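PDB 4R12: nicastrin from Dictyostelium purpureum, which probably serves as an essential membrane-bound subunit of the gamma-secretase complex, which cleaves membrane proteins such as Notch receptors within the bilayer. Local coordinates for residues 26-30 with 31-35; 112-115 with 116-119; 132-135 with 136-139; 548-551 with 552-555. One frame throughout, in Å; residues are numbered along the deposited sequence.

Interaction 1 of 4, residues 26-30 with 31-35; sequences KIMTS and DGQFG
Asp31 and Ser30 form the bend of a tight antiparallel beta hairpin, strand 21-29 returning as strand 33-34, with the CB of Asp31 directed away from the first arm. Gly32 closes the bend: its carbonyl O takes the Thr29 N-H at 2.9 Å in an almost perfectly straight bond. With OG1 between its own backbone N and carbonyl carbon (chi1 63°), Thr29 accepts a weak bond from Gly32 N. Gln33 forms a non-hydrogen-bonded pair with Met28 and lies alongside it, CB 3.7 Å from Met28 SD; its CD meets Lys26 CE at 3.7 Å, and its OE1 is engaged by Ile181 N. Phe34 and Ile27 are the hydrogen-bonded pair, joined by two 2.9 Å bonds, Ile27 N to Phe34 O and Phe34 N to Ile27 O. The Phe34 ring runs alongside Ile27 on the same face of the hairpin, with Ile27 CB 3.5 Å above one ring face, toward the rim, while Thr29 CG2 meets the ring edge in plane, 3.8 Å from CE1. Gly35 O and Ser138 OG share the ammonium of Lys26. Cut back to alanine, Lys26 would probably leave both oxygens without that partner and Gln33 without its aliphatic neighbour. Lys26 NZ reaches Gly35 O at 2.8 Å from above the carbonyl plane, 45° out of it.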
loop_
_atom_site.group_PDB
_atom_site.type_symbol
_atom_site.label_atom_id
_atom_site.label_comp_id
_atom_site.label_asym_id
_atom_site.label_seq_id
_atom_site.Cartn_x
_atom_site.Cartn_y
_atom_site.Cartn_z
ATOM N N LYS A 26 4.813 -16.560 -0.858
ATOM C CA LYS A 26 6.030 -16.574 -1.680
ATOM C C LYS A 26 5.950 -15.597 -2.851
ATOM O O LYS A 26 4.965 -15.573 -3.607
ATOM C CB LYS A 26 6.312 -17.991 -2.218
ATOM C CG LYS A 26 7.813 -18.280 -2.471
ATOM C CD LYS A 26 8.457 -18.847 -1.199
ATOM C CE LYS A 26 9.982 -18.855 -1.243
ATOM N NZ LYS A 26 10.519 -19.475 0.015
ATOM N N ILE A 27 6.995 -14.785 -2.998
ATOM C CA ILE A 27 7.094 -13.857 -4.110
ATOM C C ILE A 27 8.353 -14.174 -4.913
ATOM O O ILE A 27 9.434 -14.299 -4.347
ATOM C CB ILE A 27 7.148 -12.390 -3.633
ATOM C CG1 ILE A 27 5.954 -12.054 -2.734
ATOM C CG2 ILE A 27 7.237 -11.441 -4.823
ATOM C CD1 ILE A 27 4.668 -11.903 -3.466
ATOM N N MET A 28 8.212 -14.316 -6.223
ATOM C CA MET A 28 9.373 -14.571 -7.068
ATOM C C MET A 28 9.869 -13.277 -7.718
ATOM O O MET A 28 9.096 -12.342 -7.948
ATOM C CB MET A 28 9.055 -15.622 -8.132
ATOM C CG MET A 28 9.422 -17.045 -7.718
ATOM S SD MET A 28 8.628 -17.613 -6.201
ATOM C CE MET A 28 6.916 -17.476 -6.718
ATOM N N THR A 29 11.173 -13.225 -7.973
ATOM C CA THR A 29 11.781 -12.120 -8.703
ATOM C C THR A 29 12.541 -12.664 -9.905
ATOM O O THR A 29 12.517 -13.868 -10.154
ATOM C CB THR A 29 12.742 -11.321 -7.828
ATOM O OG1 THR A 29 13.817 -12.179 -7.418
ATOM C CG2 THR A 29 12.002 -10.780 -6.602
ATOM N N SER A 30 13.215 -11.789 -10.643
ATOM C CA SER A 30 14.077 -12.224 -11.751
ATOM C C SER A 30 15.112 -13.250 -11.320
ATOM O O SER A 30 15.297 -14.269 -11.983
ATOM C CB SER A 30 14.807 -11.035 -12.377
ATOM O OG SER A 30 13.936 -10.265 -13.179
ATOM N N ASP A 31 15.779 -12.975 -10.204
ATOM C CA ASP A 31 16.933 -13.768 -9.779
ATOM C C ASP A 31 16.673 -14.774 -8.659
ATOM O O ASP A 31 17.589 -15.481 -8.253
ATOM C CB ASP A 31 18.055 -12.836 -9.318
ATOM C CG ASP A 31 18.397 -11.778 -10.341
ATOM O OD1 ASP A 31 18.473 -12.111 -11.545
ATOM O OD2 ASP A 31 18.596 -10.611 -9.932
ATOM N N GLY A 32 15.454 -14.827 -8.126
ATOM C CA GLY A 32 15.215 -15.663 -6.967
ATOM C C GLY A 32 13.815 -15.557 -6.383
ATOM O O GLY A 32 12.834 -15.375 -7.097
ATOM N N GLN A 33 13.734 -15.667 -5.069
ATOM C CA GLN A 33 12.448 -15.770 -4.409
ATOM C C GLN A 33 12.621 -15.325 -2.978
ATOM O O GLN A 33 13.740 -15.373 -2.429
ATOM C CB GLN A 33 11.922 -17.213 -4.474
ATOM C CG GLN A 33 12.800 -18.209 -3.715
ATOM C CD GLN A 33 12.428 -19.665 -3.958
ATOM O OE1 GLN A 33 11.414 -19.970 -4.589
ATOM N NE2 GLN A 33 13.261 -20.574 -3.462
ATOM N N PHE A 34 11.527 -14.868 -2.373
ATOM C CA PHE A 34 11.525 -14.576 -0.950
ATOM C C PHE A 34 10.152 -14.863 -0.372
ATOM O O PHE A 34 9.205 -15.158 -1.107
ATOM C CB PHE A 34 11.966 -13.120 -0.671
ATOM C CG PHE A 34 11.066 -12.055 -1.269
ATOM C CD1 PHE A 34 11.315 -11.544 -2.539
ATOM C CD2 PHE A 34 10.016 -11.515 -0.533
ATOM C CE1 PHE A 34 10.505 -10.526 -3.076
ATOM C CE2 PHE A 34 9.196 -10.505 -1.066
ATOM C CZ PHE A 34 9.450 -10.016 -2.343
ATOM N N GLY A 35 10.052 -14.825 0.950
ATOM C CA GLY A 35 8.828 -15.241 1.601
ATOM C C GLY A 35 8.832 -16.735 1.861
ATOM O O GLY A 35 9.881 -17.395 1.808
#

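Interaction 2 of 4, residues 112-115 with 116-119; sequences YPNK and IYGL
Asn114 O receives the N-H of Tyr117 at 3.0 Å, and one residue on Lys115 O receives that of Gly118 at 3.3 Å. These two i to i+3 bonds wind the chain into a single short 3-10 turn, entered directly from a type II beta turn, Tyr112 to Lys115, whose own bond runs from Lys115 N to Tyr112 O. Both 3-10 donors stand well above the carbonyl planes. Here the backbone is compact, and the aliphatic parts add to it: Lys115 CG lies 3.7 Å above the centre of the Tyr112 ring, and Ile116 CG1 covers the centre of one Tyr117 face at 3.6 Å. Ile116 puts CG1 between its backbone N and carbonyl carbon (chi1 65°), which swings the branch over the neighbouring ring, though the residue itself is exposed. The looser side is at the Tyr117 edge, which Asn114 OD1 only approaches, 4.0 Å from CD2, with amide and ring planes 64° apart. Main-chain bonds thus set the shape of this surface turn; between its two halves the side chains add mainly apolar cover, while further polar ties run outward, a weak one from Asn114 OD1 to Gly274 N and one from Tyr117 O to Lys390 NZ.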
loop_
_atom_site.group_PDB
_atom_site.type_symbol
_atom_site.label_atom_id
_atom_site.label_comp_id
_atom_site.label_asym_id
_atom_site.label_seq_id
_atom_site.Cartn_x
_atom_site.Cartn_y
_atom_site.Cartn_z
ATOM N N TYR A 112 16.834 1.116 1.809
ATOM C CA TYR A 112 16.445 2.137 0.839
ATOM C C TYR A 112 15.422 1.490 -0.087
ATOM O O TYR A 112 15.776 0.905 -1.107
ATOM C CB TYR A 112 17.679 2.668 0.078
ATOM C CG TYR A 112 17.470 3.853 -0.862
ATOM C CD1 TYR A 112 16.289 4.012 -1.587
ATOM C CD2 TYR A 112 18.475 4.798 -1.044
ATOM C CE1 TYR A 112 16.110 5.070 -2.452
ATOM C CE2 TYR A 112 18.302 5.873 -1.905
ATOM C CZ TYR A 112 17.122 5.999 -2.612
ATOM O OH TYR A 112 16.944 7.057 -3.479
ATOM N N PRO A 113 14.130 1.576 0.285
ATOM C CA PRO A 113 13.061 0.964 -0.516
ATOM C C PRO A 113 13.069 1.446 -1.967
ATOM O O PRO A 113 13.180 2.654 -2.212
ATOM C CB PRO A 113 11.771 1.418 0.203
ATOM C CG PRO A 113 12.207 1.670 1.620
ATOM C CD PRO A 113 13.612 2.251 1.487
ATOM N N ASN A 114 12.991 0.507 -2.901
ATOM C CA ASN A 114 12.914 0.806 -4.326
ATOM C C ASN A 114 14.107 1.542 -4.892
ATOM O O ASN A 114 13.981 2.182 -5.930
ATOM C CB ASN A 114 11.661 1.629 -4.619
ATOM C CG ASN A 114 10.420 0.796 -4.624
ATOM O OD1 ASN A 114 10.367 -0.241 -5.271
ATOM N ND2 ASN A 114 9.408 1.242 -3.896
ATOM N N LYS A 115 15.247 1.468 -4.204
ATOM C CA LYS A 115 16.434 2.244 -4.581
ATOM C C LYS A 115 16.726 2.213 -6.079
ATOM O O LYS A 115 16.882 3.263 -6.715
ATOM C CB LYS A 115 17.670 1.740 -3.830
ATOM C CG LYS A 115 18.924 2.556 -4.149
ATOM C CD LYS A 115 20.177 1.694 -4.157
ATOM C CE LYS A 115 20.755 1.510 -2.770
ATOM N NZ LYS A 115 21.938 0.587 -2.815
ATOM N N ILE A 116 16.797 1.015 -6.645
ATOM C CA ILE A 116 17.281 0.883 -8.019
ATOM C C ILE A 116 16.239 1.284 -9.052
ATOM O O ILE A 116 16.581 1.485 -10.213
ATOM C CB ILE A 116 17.761 -0.558 -8.334
ATOM C CG1 ILE A 116 16.609 -1.566 -8.270
ATOM C CG2 ILE A 116 18.906 -0.952 -7.412
ATOM C CD1 ILE A 116 17.004 -2.991 -8.714
ATOM N N TYR A 117 14.980 1.414 -8.638
ATOM C CA TYR A 117 13.918 1.822 -9.565
ATOM C C TYR A 117 13.609 3.319 -9.501
ATOM O O TYR A 117 12.744 3.808 -10.220
ATOM C CB TYR A 117 12.652 1.016 -9.297
ATOM C CG TYR A 117 12.916 -0.462 -9.406
ATOM C CD1 TYR A 117 13.351 -1.013 -10.608
ATOM C CD2 TYR A 117 12.784 -1.298 -8.308
ATOM C CE1 TYR A 117 13.622 -2.369 -10.721
ATOM C CE2 TYR A 117 13.048 -2.660 -8.414
ATOM C CZ TYR A 117 13.471 -3.181 -9.625
ATOM O OH TYR A 117 13.740 -4.528 -9.748
ATOM N N GLY A 118 14.342 4.049 -8.664
ATOM C CA GLY A 118 14.117 5.478 -8.523
ATOM C C GLY A 118 15.163 6.337 -9.204
ATOM O O GLY A 118 15.902 5.855 -10.053
ATOM N N LEU A 119 15.220 7.618 -8.830
ATOM C CA LEU A 119 16.162 8.571 -9.421
ATOM C C LEU A 119 17.625 8.323 -9.111
ATOM O O LEU A 119 18.495 8.760 -9.853
ATOM C CB LEU A 119 15.838 9.991 -8.955
ATOM C CG LEU A 119 14.788 10.798 -9.702
ATOM C CD1 LEU A 119 14.756 12.191 -9.113
ATOM C CD2 LEU A 119 15.081 10.854 -11.191
#

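Interaction 3 of 4, residues 132-135 with 136-139; sequences DGFT and YFSF
Gly133 O meets two groups of the following residues: Tyr136 N donates to it at 3.0 Å, from 41° above the carbonyl plane, and the Phe137 ring turns its edge to it, CD1 3.4 Å away. Just before, Asp132 OD1 accepts the Phe134 N-H at 3.0 Å, forming an Asx turn, while OD2 is hydrogen-bonded to Ser79 OG; the carboxylate is therefore tied on both oxygens. The bond from Phe137 N to Phe134 O, 3.5 Å long, is weak.

Three aromatic side chains gather beside this backbone. Phe134 carries its ring opposite the backbone N (chi1 -162°), bringing CE1 to 3.3 Å from Phe139 CZ. The two rings are inclined at 81° with centroids 5.4 Å apart, an oblique meeting. Phe137 CD1 comes in near the plane of the Phe134 ring, 4.2 Å from Phe134 CD1. Thr135, in contrast, packs on its successor: its CB stands over the centre of the Tyr136 ring, 4.3 Å from the centroid, in a CH-pi contact. With a serine at Phe134, the Phe139 ring would probably lose its close neighbour, and a gap would be likely to open toward Phe77 and Phe226, which also meet the Phe134 ring. Beyond the turn, Phe137 and Phe139 bond through their backbones to Gly35. The whole is an Asx turn leading into a short 3-10 turn, which delivers the chain to the weakly bonded strand 138-139 in the small lobe.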
loop_
_atom_site.group_PDB
_atom_site.type_symbol
_atom_site.label_atom_id
_atom_site.label_comp_id
_atom_site.label_asym_id
_atom_site.label_seq_id
_atom_site.Cartn_x
_atom_site.Cartn_y
_atom_site.Cartn_z
ATOM N N ASP A 132 16.121 -4.531 8.895
ATOM C CA ASP A 132 16.942 -5.740 8.823
ATOM C C ASP A 132 16.622 -6.596 7.586
ATOM O O ASP A 132 17.193 -7.675 7.403
ATOM C CB ASP A 132 16.814 -6.554 10.123
ATOM C CG ASP A 132 15.512 -7.355 10.228
ATOM O OD1 ASP A 132 14.594 -7.203 9.389
ATOM O OD2 ASP A 132 15.413 -8.146 11.188
ATOM N N GLY A 133 15.718 -6.106 6.733
ATOM C CA GLY A 133 15.430 -6.774 5.473
ATOM C C GLY A 133 14.865 -8.187 5.575
ATOM O O GLY A 133 14.866 -8.931 4.610
ATOM N N PHE A 134 14.366 -8.536 6.749
ATOM C CA PHE A 134 13.811 -9.855 7.034
ATOM C C PHE A 134 12.764 -10.346 6.013
ATOM O O PHE A 134 12.655 -11.549 5.754
ATOM C CB PHE A 134 13.201 -9.822 8.428
ATOM C CG PHE A 134 12.982 -11.168 9.044
ATOM C CD1 PHE A 134 13.759 -12.249 8.698
ATOM C CD2 PHE A 134 11.983 -11.333 9.992
ATOM C CE1 PHE A 134 13.562 -13.482 9.293
ATOM C CE2 PHE A 134 11.780 -12.559 10.587
ATOM C CZ PHE A 134 12.568 -13.636 10.230
ATOM N N THR A 135 11.988 -9.424 5.447
ATOM C CA THR A 135 10.956 -9.808 4.482
ATOM C C THR A 135 11.548 -10.494 3.251
ATOM O O THR A 135 10.937 -11.408 2.687
ATOM C CB THR A 135 10.117 -8.579 4.039
ATOM O OG1 THR A 135 9.364 -8.115 5.160
ATOM C CG2 THR A 135 9.140 -8.950 2.925
ATOM N N TYR A 136 12.760 -10.091 2.869
ATOM C CA TYR A 136 13.357 -10.546 1.615
ATOM C C TYR A 136 14.255 -11.758 1.768
ATOM O O TYR A 136 15.211 -11.914 1.038
ATOM C CB TYR A 136 14.126 -9.388 0.969
ATOM C CG TYR A 136 13.219 -8.202 0.823
ATOM C CD1 TYR A 136 12.131 -8.254 -0.041
ATOM C CD2 TYR A 136 13.408 -7.047 1.576
ATOM C CE1 TYR A 136 11.267 -7.195 -0.171
ATOM C CE2 TYR A 136 12.544 -5.974 1.451
ATOM C CZ TYR A 136 11.472 -6.057 0.574
ATOM O OH TYR A 136 10.586 -5.006 0.426
ATOM N N PHE A 137 13.928 -12.627 2.715
ATOM C CA PHE A 137 14.590 -13.923 2.837
ATOM C C PHE A 137 13.673 -15.031 2.336
ATOM O O PHE A 137 12.446 -14.890 2.350
ATOM C CB PHE A 137 14.993 -14.185 4.282
ATOM C CG PHE A 137 16.191 -13.401 4.721
ATOM C CD1 PHE A 137 16.062 -12.084 5.135
ATOM C CD2 PHE A 137 17.458 -13.978 4.698
ATOM C CE1 PHE A 137 17.185 -11.350 5.529
ATOM C CE2 PHE A 137 18.580 -13.256 5.095
ATOM C CZ PHE A 137 18.443 -11.943 5.512
ATOM N N SER A 138 14.267 -16.134 1.899
ATOM C CA SER A 138 13.508 -17.265 1.390
ATOM C C SER A 138 13.385 -18.368 2.433
ATOM O O SER A 138 14.364 -19.038 2.759
ATOM C CB SER A 138 14.158 -17.826 0.118
ATOM O OG SER A 138 13.397 -18.912 -0.379
ATOM N N PHE A 139 12.176 -18.553 2.950
ATOM C CA PHE A 139 11.917 -19.537 3.998
ATOM C C PHE A 139 11.327 -20.819 3.412
ATOM O O PHE A 139 10.349 -20.759 2.668
ATOM C CB PHE A 139 10.955 -18.964 5.051
ATOM C CG PHE A 139 11.452 -17.714 5.707
ATOM C CD1 PHE A 139 11.191 -16.467 5.152
ATOM C CD2 PHE A 139 12.189 -17.779 6.876
ATOM C CE1 PHE A 139 11.656 -15.310 5.750
ATOM C CE2 PHE A 139 12.651 -16.622 7.485
ATOM C CZ PHE A 139 12.384 -15.393 6.922
#

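Interaction 4 of 4, residues 548-551 with 552-555; sequences ALSL and GFDF
The Phe553 ring is met on a slant, neither squarely over a face nor at an edge, by two groups from the preceding residues: Ser550 CB lies 3.8 Å from Phe553 CD2, and Leu549 CD1 touches the same ring atom at 4.0 Å. The Leu549 and Phe553 side chains cross at about a right angle, and Pro194 of strand 192-203 touches both. Phe553 is buried, and Ile564, on the facing strand of the hairpin, packs on it as well.

In the same turn the polar atoms of Ser550 shape the bend. With OG opposite the backbone N (chi1 178°), the hydroxyl reaches forward and accepts the Gly552 N-H at 3.1 Å, in a fairly straight bond of 160°; it is also hydrogen-bonded to Pro570 O. A CB on Gly552 would press tightly against Ser550 OG, consistent with the glycine there. Across the turn a single water donates to two carbonyls, 2.7 Å from Ser550 O and equally 2.7 Å from Phe553 O, giving each a hydrogen bond and bridging the ends of the bend. Leu551 rests on Tyr280 and Asn283 of helix 276-287. The arrangement is a type I beta turn, Ser550 to Phe553, with an ST turn at its first residue; it passes the chain from strand 542-548 into the two-stranded hairpin of 553-556 and 561-564.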
loop_
_atom_site.group_PDB
_atom_site.type_symbol
_atom_site.label_atom_id
_atom_site.label_comp_id
_atom_site.label_asym_id
_atom_site.label_seq_id
_atom_site.Cartn_x
_atom_site.Cartn_y
_atom_site.Cartn_z
ATOM N N ALA A 548 -1.765 -0.667 -13.052
ATOM C CA ALA A 548 -0.489 -0.484 -12.373
ATOM C C ALA A 548 0.255 -1.807 -12.483
ATOM O O ALA A 548 -0.060 -2.770 -11.783
ATOM C CB ALA A 548 -0.691 -0.072 -10.923
ATOM N N LEU A 549 1.229 -1.841 -13.390
ATOM C CA LEU A 549 1.862 -3.075 -13.840
ATOM C C LEU A 549 3.224 -2.751 -14.432
ATOM O O LEU A 549 3.372 -1.779 -15.172
ATOM C CB LEU A 549 0.990 -3.794 -14.884
ATOM C CG LEU A 549 1.536 -5.063 -15.568
ATOM C CD1 LEU A 549 1.629 -6.218 -14.585
ATOM C CD2 LEU A 549 0.688 -5.467 -16.780
ATOM N N SER A 550 4.216 -3.563 -14.093
ATOM C CA SER A 550 5.570 -3.353 -14.588
ATOM C C SER A 550 5.592 -3.328 -16.104
ATOM O O SER A 550 4.880 -4.093 -16.753
ATOM C CB SER A 550 6.509 -4.445 -14.077
ATOM O OG SER A 550 7.819 -4.264 -14.599
ATOM N N LEU A 551 6.393 -2.439 -16.670
ATOM C CA LEU A 551 6.573 -2.410 -18.119
ATOM C C LEU A 551 7.437 -3.584 -18.603
ATOM O O LEU A 551 7.595 -3.804 -19.814
ATOM C CB LEU A 551 7.200 -1.079 -18.548
ATOM C CG LEU A 551 6.346 0.176 -18.335
ATOM C CD1 LEU A 551 7.127 1.416 -18.762
ATOM C CD2 LEU A 551 5.029 0.089 -19.091
ATOM N N GLY A 552 7.993 -4.334 -17.658
ATOM C CA GLY A 552 8.839 -5.471 -17.983
ATOM C C GLY A 552 8.079 -6.711 -18.422
ATOM O O GLY A 552 8.687 -7.671 -18.914
ATOM N N PHE A 553 6.758 -6.687 -18.248
ATOM C CA PHE A 553 5.892 -7.812 -18.591
ATOM C C PHE A 553 5.144 -7.570 -19.887
ATOM O O PHE A 553 4.843 -6.431 -20.233
ATOM C CB PHE A 553 4.848 -8.083 -17.494
ATOM C CG PHE A 553 5.421 -8.567 -16.195
ATOM C CD1 PHE A 553 6.131 -9.755 -16.133
ATOM C CD2 PHE A 553 5.212 -7.852 -15.025
ATOM C CE1 PHE A 553 6.655 -10.206 -14.930
ATOM C CE2 PHE A 553 5.727 -8.292 -13.821
ATOM C CZ PHE A 553 6.453 -9.470 -13.770
ATOM N N ASP A 554 4.817 -8.659 -20.579
ATOM C CA ASP A 554 3.872 -8.629 -21.688
ATOM C C ASP A 554 3.013 -9.896 -21.633
ATOM O O ASP A 554 3.442 -10.920 -21.090
ATOM C CB ASP A 554 4.599 -8.521 -23.027
ATOM C CG ASP A 554 3.652 -8.252 -24.190
ATOM O OD1 ASP A 554 2.538 -7.739 -23.943
ATOM O OD2 ASP A 554 4.023 -8.548 -25.348
ATOM N N PHE A 555 1.795 -9.828 -22.164
ATOM C CA PHE A 555 0.951 -11.012 -22.175
ATOM C C PHE A 555 0.904 -11.645 -23.557
ATOM O O PHE A 555 0.456 -11.032 -24.523
ATOM C CB PHE A 555 -0.466 -10.696 -21.703
ATOM C CG PHE A 555 -1.310 -11.921 -21.507
ATOM C CD1 PHE A 555 -1.182 -12.687 -20.357
ATOM C CD2 PHE A 555 -2.215 -12.323 -22.481
ATOM C CE1 PHE A 555 -1.945 -13.826 -20.177
ATOM C CE2 PHE A 555 -2.982 -13.458 -22.306
ATOM C CZ PHE A 555 -2.848 -14.211 -21.155
HETATM O O HOH W 1 3.592 -4.320 -19.141
#

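Along the chain the four contacts follow one another in numerical order, each a turn closed before the next begins. Interactions 1, 2 and 3 all belong to the small lobe, and interactions 1 and 3 are directly joined: their centres are about 11 Å apart, and they touch through the backbone of Gly35, so that the hairpin of 26-35 is continued by strand 138-139. Interaction 2, about 18 Å between centres from both, lies in the same long loop as residues 132-135. Interaction 4, far later, sits about 17 Å from interaction 1, centre to centre; strands 542-548 and 21-29 connect through 192-203 and 572-575, bringing C-terminal strands against the N-terminal lobe.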